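Local coordinates for protein neuraminidase (Influenza A virus, PDB 4GEZ) that is a neuraminidase-like surface glycoprotein of glycosyl hydrolase family 34, predicted to release terminal sialic acid although its putative active site has diverged, at residues S177-Y182 and G199-Y204; V241-G246 and N303-E308; T323-F328 and W345-D350. All coordinates share one frame; numbering follows the deposited sequence.

Contact 1: residues S177-Y182 and G199-Y204. With FUC (alpha-L-fucopyranose), chain M.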
# COMPACT_ATOMS: atom_id res chain seq x y z
N SER A 177 24.50 26.07 -27.60
CA SER A 177 24.09 24.78 -27.08
C SER A 177 24.04 23.77 -28.22
O SER A 177 23.86 24.15 -29.38
CB SER A 177 22.72 24.90 -26.40
OG SER A 177 21.72 25.28 -27.33
N VAL A 178 24.22 22.49 -27.89
CA VAL A 178 24.06 21.45 -28.89
C VAL A 178 22.93 20.51 -28.48
O VAL A 178 22.68 20.31 -27.29
CB VAL A 178 25.37 20.64 -29.14
CG1 VAL A 178 26.55 21.57 -29.29
CG2 VAL A 178 25.62 19.67 -28.02
N HIS A 179 22.26 19.95 -29.47
CA HIS A 179 21.10 19.11 -29.22
C HIS A 179 21.14 17.92 -30.17
O HIS A 179 21.42 18.08 -31.36
CB HIS A 179 19.81 19.91 -29.40
CG HIS A 179 19.80 21.19 -28.62
ND1 HIS A 179 19.46 21.24 -27.29
CD2 HIS A 179 20.12 22.46 -28.98
CE1 HIS A 179 19.56 22.49 -26.86
NE2 HIS A 179 19.95 23.24 -27.87
N ARG A 180 20.86 16.74 -29.64
CA ARG A 180 20.94 15.53 -30.44
C ARG A 180 19.71 14.67 -30.25
O ARG A 180 19.14 14.62 -29.16
CB ARG A 180 22.16 14.71 -30.03
CG ARG A 180 23.50 15.34 -30.31
CD ARG A 180 24.60 14.43 -29.78
NE ARG A 180 25.92 15.04 -29.83
CZ ARG A 180 27.04 14.40 -29.52
NH1 ARG A 180 27.00 13.13 -29.14
NH2 ARG A 180 28.20 15.03 -29.59
N ILE A 181 19.32 13.97 -31.31
CA ILE A 181 18.31 12.92 -31.19
C ILE A 181 19.03 11.60 -30.98
O ILE A 181 19.88 11.21 -31.80
CB ILE A 181 17.46 12.80 -32.46
CG1 ILE A 181 16.79 14.14 -32.78
CG2 ILE A 181 16.41 11.71 -32.30
CD1 ILE A 181 16.11 14.18 -34.13
N TYR A 182 18.71 10.91 -29.89
CA TYR A 182 19.25 9.58 -29.65
C TYR A 182 18.20 8.53 -29.97
O TYR A 182 17.03 8.69 -29.63
CB TYR A 182 19.72 9.43 -28.20
CG TYR A 182 21.11 9.97 -27.96
CD1 TYR A 182 21.34 11.33 -27.84
CD2 TYR A 182 22.20 9.11 -27.88
CE1 TYR A 182 22.61 11.83 -27.63
CE2 TYR A 182 23.48 9.59 -27.68
CZ TYR A 182 23.67 10.96 -27.55
OH TYR A 182 24.93 11.46 -27.34
N GLY A 199 22.04 29.48 -34.10
CA GLY A 199 21.19 30.66 -34.11
C GLY A 199 20.10 30.60 -33.06
O GLY A 199 19.58 31.63 -32.65
N ILE A 200 19.77 29.39 -32.61
CA ILE A 200 18.72 29.20 -31.60
C ILE A 200 19.16 28.32 -30.43
O ILE A 200 20.28 27.82 -30.39
CB ILE A 200 17.43 28.58 -32.21
CG1 ILE A 200 17.64 27.09 -32.53
CG2 ILE A 200 16.97 29.36 -33.43
CD1 ILE A 200 16.34 26.33 -32.81
N ASN A 201 18.23 28.12 -29.49
CA ASN A 201 18.43 27.23 -28.35
C ASN A 201 17.19 26.34 -28.23
O ASN A 201 16.07 26.82 -28.40
CB ASN A 201 18.64 28.05 -27.06
CG ASN A 201 18.54 27.20 -25.80
OD1 ASN A 201 17.61 27.34 -25.01
ND2 ASN A 201 19.50 26.30 -25.63
N PHE A 202 17.39 25.05 -27.96
CA PHE A 202 16.29 24.09 -28.00
C PHE A 202 16.23 23.23 -26.74
O PHE A 202 16.61 22.06 -26.75
CB PHE A 202 16.40 23.19 -29.23
CG PHE A 202 15.11 22.54 -29.62
CD1 PHE A 202 14.70 21.36 -29.02
CD2 PHE A 202 14.30 23.10 -30.61
CE1 PHE A 202 13.51 20.75 -29.38
CE2 PHE A 202 13.11 22.50 -30.98
CZ PHE A 202 12.71 21.32 -30.36
N GLU A 203 15.77 23.82 -25.64
CA GLU A 203 15.68 23.09 -24.38
C GLU A 203 14.26 22.57 -24.10
O GLU A 203 13.31 22.91 -24.80
CB GLU A 203 16.15 23.97 -23.23
CG GLU A 203 17.55 24.54 -23.45
CD GLU A 203 18.64 23.50 -23.28
OE1 GLU A 203 18.39 22.46 -22.64
OE2 GLU A 203 19.75 23.73 -23.80
N TYR A 204 14.16 21.72 -23.07
CA TYR A 204 12.88 21.25 -22.53
C TYR A 204 11.94 20.66 -23.59
O TYR A 204 10.73 20.90 -23.56
CB TYR A 204 12.17 22.38 -21.78
CG TYR A 204 13.02 23.11 -20.76
CD1 TYR A 204 13.96 22.44 -20.00
CD2 TYR A 204 12.87 24.48 -20.57
CE1 TYR A 204 14.74 23.11 -19.07
CE2 TYR A 204 13.64 25.16 -19.64
CZ TYR A 204 14.57 24.47 -18.90
OH TYR A 204 15.35 25.13 -17.97
C1 FUC M . 17.93 28.34 -39.69
C2 FUC M . 16.74 27.58 -40.32
C3 FUC M . 16.73 26.12 -39.86
C4 FUC M . 16.67 26.09 -38.32
C5 FUC M . 17.90 26.82 -37.77
C6 FUC M . 17.93 26.90 -36.24
O2 FUC M . 16.74 27.66 -41.74
O3 FUC M . 15.59 25.44 -40.37
O4 FUC M . 15.48 26.73 -37.88
O5 FUC M . 17.97 28.18 -38.27

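Contact 2: residues V241-G246 and N303-E308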
# COMPACT_ATOMS: atom_id res chain seq x y z
N VAL A 241 11.47 24.31 -37.51
CA VAL A 241 10.48 25.27 -38.00
C VAL A 241 10.21 26.34 -36.96
O VAL A 241 10.24 26.07 -35.76
CB VAL A 241 9.17 24.53 -38.37
CG1 VAL A 241 8.05 25.51 -38.64
CG2 VAL A 241 9.39 23.64 -39.57
N GLU A 242 9.96 27.57 -37.42
CA GLU A 242 9.62 28.67 -36.54
C GLU A 242 8.16 29.02 -36.78
O GLU A 242 7.72 29.03 -37.93
CB GLU A 242 10.52 29.87 -36.85
CG GLU A 242 10.40 31.02 -35.89
CD GLU A 242 11.15 30.74 -34.60
OE1 GLU A 242 11.94 29.78 -34.58
OE2 GLU A 242 10.94 31.48 -33.63
N PRO A 243 7.40 29.27 -35.71
CA PRO A 243 6.00 29.67 -35.89
C PRO A 243 5.88 30.98 -36.66
O PRO A 243 6.61 31.92 -36.37
CB PRO A 243 5.51 29.87 -34.46
CG PRO A 243 6.40 29.01 -33.63
CD PRO A 243 7.74 29.07 -34.29
N CYS A 244 4.98 31.02 -37.64
CA CYS A 244 4.82 32.21 -38.47
C CYS A 244 3.71 33.03 -37.86
O CYS A 244 3.12 33.91 -38.49
CB CYS A 244 4.51 31.82 -39.92
SG CYS A 244 5.78 30.77 -40.69
N ASN A 245 3.44 32.71 -36.60
CA ASN A 245 2.46 33.37 -35.76
C ASN A 245 2.92 34.80 -35.50
O ASN A 245 4.00 35.20 -35.92
CB ASN A 245 2.37 32.59 -34.44
CG ASN A 245 1.01 32.68 -33.78
OD1 ASN A 245 0.23 33.59 -34.04
ND2 ASN A 245 0.71 31.70 -32.93
N GLY A 246 2.10 35.57 -34.80
CA GLY A 246 2.53 36.86 -34.28
C GLY A 246 2.42 36.85 -32.76
O GLY A 246 2.63 37.88 -32.10
N ASN A 303 -5.21 26.90 -40.07
CA ASN A 303 -4.29 26.73 -41.19
C ASN A 303 -2.90 26.20 -40.81
O ASN A 303 -2.00 26.14 -41.66
CB ASN A 303 -4.17 28.03 -42.00
CG ASN A 303 -5.44 28.35 -42.77
OD1 ASN A 303 -6.33 27.50 -42.90
ND2 ASN A 303 -5.54 29.57 -43.28
N GLY A 304 -2.73 25.79 -39.56
CA GLY A 304 -1.45 25.28 -39.11
C GLY A 304 -0.61 26.41 -38.53
O GLY A 304 -0.99 27.57 -38.65
N ILE A 305 0.52 26.07 -37.91
CA ILE A 305 1.33 27.07 -37.22
C ILE A 305 2.37 27.78 -38.10
O ILE A 305 3.01 28.74 -37.67
CB ILE A 305 2.04 26.46 -35.99
CG1 ILE A 305 2.31 27.53 -34.93
CG2 ILE A 305 3.30 25.73 -36.41
CD1 ILE A 305 3.34 27.13 -33.91
N GLU A 306 2.54 27.30 -39.33
CA GLU A 306 3.44 27.95 -40.28
C GLU A 306 2.66 28.96 -41.11
O GLU A 306 3.18 29.55 -42.06
CB GLU A 306 4.08 26.92 -41.21
CG GLU A 306 5.18 26.10 -40.57
CD GLU A 306 5.80 25.10 -41.52
OE1 GLU A 306 6.94 25.34 -41.98
OE2 GLU A 306 5.14 24.08 -41.82
N SER A 307 1.40 29.15 -40.73
CA SER A 307 0.55 30.13 -41.38
C SER A 307 0.57 31.41 -40.58
O SER A 307 1.35 31.57 -39.63
CB SER A 307 -0.88 29.60 -41.47
OG SER A 307 -1.49 29.60 -40.19
N GLU A 308 -0.31 32.32 -40.95
CA GLU A 308 -0.56 33.50 -40.15
C GLU A 308 -1.32 33.04 -38.91
O GLU A 308 -1.98 32.00 -38.94
CB GLU A 308 -1.39 34.50 -40.96
CG GLU A 308 -2.83 34.04 -41.17
CD GLU A 308 -2.97 32.96 -42.24
OE1 GLU A 308 -1.93 32.50 -42.78
OE2 GLU A 308 -4.11 32.54 -42.52

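Contact 3: residues T323-F328 and W345-D350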
# COMPACT_ATOMS: atom_id res chain seq x y z
N THR A 323 0.73 29.18 -13.03
CA THR A 323 0.93 28.10 -13.98
C THR A 323 2.43 27.97 -14.19
O THR A 323 3.16 28.96 -14.06
CB THR A 323 0.15 28.40 -15.29
OG1 THR A 323 -1.00 27.54 -15.38
CG2 THR A 323 1.01 28.25 -16.53
N GLY A 324 2.91 26.76 -14.48
CA GLY A 324 4.33 26.54 -14.67
C GLY A 324 4.59 25.77 -15.95
O GLY A 324 4.08 26.14 -17.01
N ARG A 325 5.39 24.72 -15.85
CA ARG A 325 5.76 23.90 -17.00
C ARG A 325 4.56 23.17 -17.60
O ARG A 325 3.58 22.89 -16.89
CB ARG A 325 6.82 22.89 -16.57
CG ARG A 325 8.15 23.51 -16.18
CD ARG A 325 9.02 22.52 -15.41
NE ARG A 325 9.18 21.26 -16.14
CZ ARG A 325 8.59 20.13 -15.80
NH1 ARG A 325 7.80 20.08 -14.74
NH2 ARG A 325 8.78 19.03 -16.52
N SER A 326 4.64 22.86 -18.89
CA SER A 326 3.64 22.04 -19.56
C SER A 326 4.31 21.21 -20.65
O SER A 326 5.35 21.60 -21.19
CB SER A 326 2.52 22.90 -20.17
OG SER A 326 3.06 23.93 -20.98
N GLY A 327 3.70 20.08 -20.99
CA GLY A 327 4.26 19.19 -22.00
C GLY A 327 3.30 18.08 -22.39
O GLY A 327 2.26 17.89 -21.75
N PHE A 328 3.65 17.35 -23.45
CA PHE A 328 2.80 16.31 -23.99
C PHE A 328 2.96 14.97 -23.28
O PHE A 328 4.01 14.68 -22.69
CB PHE A 328 3.12 16.08 -25.48
CG PHE A 328 2.70 17.21 -26.38
CD1 PHE A 328 1.36 17.51 -26.56
CD2 PHE A 328 3.64 17.94 -27.09
CE1 PHE A 328 0.96 18.53 -27.40
CE2 PHE A 328 3.26 18.97 -27.94
CZ PHE A 328 1.92 19.26 -28.09
N TRP A 345 0.24 17.61 -19.91
CA TRP A 345 0.29 17.81 -18.46
C TRP A 345 0.60 19.27 -18.19
O TRP A 345 1.18 19.95 -19.05
CB TRP A 345 1.32 16.89 -17.81
CG TRP A 345 2.65 16.90 -18.48
CD1 TRP A 345 3.09 16.00 -19.41
CD2 TRP A 345 3.73 17.81 -18.26
NE1 TRP A 345 4.37 16.32 -19.80
CE2 TRP A 345 4.79 17.43 -19.11
CE3 TRP A 345 3.90 18.93 -17.44
CZ2 TRP A 345 6.00 18.11 -19.14
CZ3 TRP A 345 5.10 19.61 -17.48
CH2 TRP A 345 6.13 19.20 -18.32
N LEU A 346 0.25 19.75 -17.00
CA LEU A 346 0.41 21.17 -16.71
C LEU A 346 0.63 21.38 -15.21
O LEU A 346 -0.21 20.97 -14.40
CB LEU A 346 -0.86 21.92 -17.16
CG LEU A 346 -1.07 23.41 -16.88
CD1 LEU A 346 -0.18 24.21 -17.81
CD2 LEU A 346 -2.53 23.81 -17.03
N GLU A 347 1.72 22.05 -14.85
CA GLU A 347 1.98 22.36 -13.45
C GLU A 347 1.06 23.48 -12.98
O GLU A 347 1.05 24.57 -13.56
CB GLU A 347 3.43 22.82 -13.25
CG GLU A 347 4.51 21.75 -13.36
CD GLU A 347 5.90 22.32 -13.17
OE1 GLU A 347 6.86 21.54 -13.02
OE2 GLU A 347 6.04 23.57 -13.19
N ILE A 348 0.28 23.22 -11.93
CA ILE A 348 -0.52 24.27 -11.33
C ILE A 348 -0.23 24.36 -9.84
O ILE A 348 -0.23 23.34 -9.14
CB ILE A 348 -2.04 24.07 -11.57
CG1 ILE A 348 -2.48 22.67 -11.16
CG2 ILE A 348 -2.39 24.36 -13.03
CD1 ILE A 348 -3.99 22.47 -11.22
N GLU A 349 -0.00 25.58 -9.36
CA GLU A 349 0.38 25.79 -7.97
C GLU A 349 -0.81 25.67 -7.03
O GLU A 349 -1.85 26.29 -7.26
CB GLU A 349 1.03 27.16 -7.79
CG GLU A 349 1.49 27.43 -6.36
CD GLU A 349 2.28 28.71 -6.22
OE1 GLU A 349 3.30 28.86 -6.93
OE2 GLU A 349 1.89 29.57 -5.39
N ASP A 350 -0.65 24.85 -5.99
CA ASP A 350 -1.61 24.79 -4.90
C ASP A 350 -1.34 25.97 -3.98
O ASP A 350 -0.45 25.91 -3.12
CB ASP A 350 -1.45 23.48 -4.12
CG ASP A 350 -2.55 23.27 -3.09
OD1 ASP A 350 -3.24 24.24 -2.72
OD2 ASP A 350 -2.71 22.11 -2.65
O HOH W 1 5.41 13.50 -20.92

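Contact 1: residues S177-Y182 and G199-Y204
His179 lays its imidazole against the backbone and CB of Phe202. From CB, a chi1 of -51° sets CG beside the backbone N, carrying the ring across to the 199-204 segment. One face receives Phe202 CB in a CH-pi contact, 3.8 Å from the centroid and almost on the ring normal. His179 CD2 lies 3.8 Å from Phe202 CB. ND1 is hydrogen-bonded to the hydroxyl of Ser169. His179 CE1 comes to 3.0 Å from Phe202 O and, at the ring edge, to 3.3 Å from Glu203 OE2. His179 NE2 shares a hydrogen bond of 2.8 Å with Ser177 OG. Ser177 OG also accepts Asn201 ND2 at 3.0 Å, the oxygen lying nearly in the amide plane. Asn201 ND2 also reaches Glu203 OE2 at 3.2 Å on its anti lone pair, while Asn201 OD1 takes Leu221 N, so both ends of the amide are held. Glu203 OE2 has a further, long and weak ion pair with Arg151.

Next to Asn201, Ile200 touches the C6 methyl of a glycan fucose. Strand 178-185 lies between strands 163-170 and 188-194 of its sheet, and the loop crossing its end leads into strand 205-210 of the next.

Contact 2: residues V241-G246 and N303-E308
Cys244 and Ile305 supply the backbone link between these two loops. Cys244 N donates to Ile305 O over 3.0 Å, with an N-H...O angle of 165° and the donor in the carbonyl plane. Pro243 CA adds a longer CA-H...O contact of 3.6 Å to Ile305 O, so this carbonyl is approached by two successive residues of the other loop.

Apolar packing comes next. Ile305 CG1 stands anti to the backbone N (chi1 -153°), which carries CD1 onto the proline ring; the two side chains run alongside each other, pointing the same way, and Ile305 CD1 lies 3.5 Å from Pro243 CB and 3.6 Å from Pro243 CG. Val241 meets Glu306 at about a right angle, Val241 CG1 lying 3.5 Å from both CG and OE1 of Glu306. The glutamate chain is extended beyond CG, and its other oxygen, OE2, makes a salt bridge with Arg231.

Contacts of the half-cystine form a third group. Cys244 SG, in a disulfide with Cys261, approaches Glu306 O to 3.2 Å, and Cys244 CB lies 3.2 Å from Ser307 O. The half-cystine is thereby set against the carbonyls of Glu306 and Ser307, where the chain leaves the turn at 305-306, and ties a third part of the chain to this junction.

Lys226 NZ is hydrogen-bonded to both Pro243 O and Asn245 O, joining two carbonyls of the 241-246 segment. Val241 ends strand 238-241, which pairs with strand 229-233; Leu229 of that neighbour also packs on Ile305. The 303-308 loop follows strand 294-301, whose Ile301 touches Asn245 and Ser307, and leads on to strand 313-318.

Contact 3: residues T323-F328 and W345-D350
A chi1 of 48° puts Trp345 CG between its backbone N and carbonyl carbon and folds the indole over Gly327 on the adjacent strand. Arg325, bent at chi3 (53°), brings its guanidinium back to the carboxylate of Glu347. With no side chain in the way, Gly327 CA lies 3.8 Å from the centroid of the Trp345 five-membered ring, over its face. Farther along the indole, Arg325 NH2 comes to 3.2 Å from Trp345 CH2, the two planes being 33° apart. The single N-H of Trp345 NE1 is shared between a weak bond to Phe328 O and a water that in turn donates to Phe328 O.

Glu347 is gripped by both carboxylate oxygens: Glu347 OE2 accepts Arg325 N at 3.0 Å from above the carboxylate plane, and OE1 forms a salt bridge with Arg325 NH1, modelled so short that its exact length is doubtful. Gln273 and Ala49 O hold Arg325 NE and NH2. The backbones are antiparallel, with Trp345 N to Gly327 O at 2.7 Å.

Between the pairs Thr323-Ile348 and Ser326-Leu346 the register slips by one, a beta bulge: Gly324 N bonds to Glu347 O while Arg325 O accepts Glu347 N at 2.9 Å, so Gly324 and Arg325 together face Glu347. Strands 322-329 and 343-349 belong to a four-stranded antiparallel blade of the neuraminidase beta-propeller, completed by strands 359-367 and 25-30.

How the contacts relate
The three contacts belong to different parts of one beta-propeller and do not touch: their centres are 21 to 24 Å apart. The nearest atoms of contact 1 and contact 2 are about 5 Å apart. Contact 3 keeps its nearest atoms about 6 Å from contact 1 and about 10 Å from contact 2. Contacts 1 and 2 share two surroundings. The glycan fucose lies against Ile200 and about 6 Å from the Val241 side chain, and is hydrogen-bonded to Ile240 O, just before contact 2. The side chain of the calcium ligand Asp224 lies about 6 Å from those of Ile200 and Pro243. The bound calcium is about 7 Å from the Asn201 side chain but about 13 Å from that of Arg325 in contact 3.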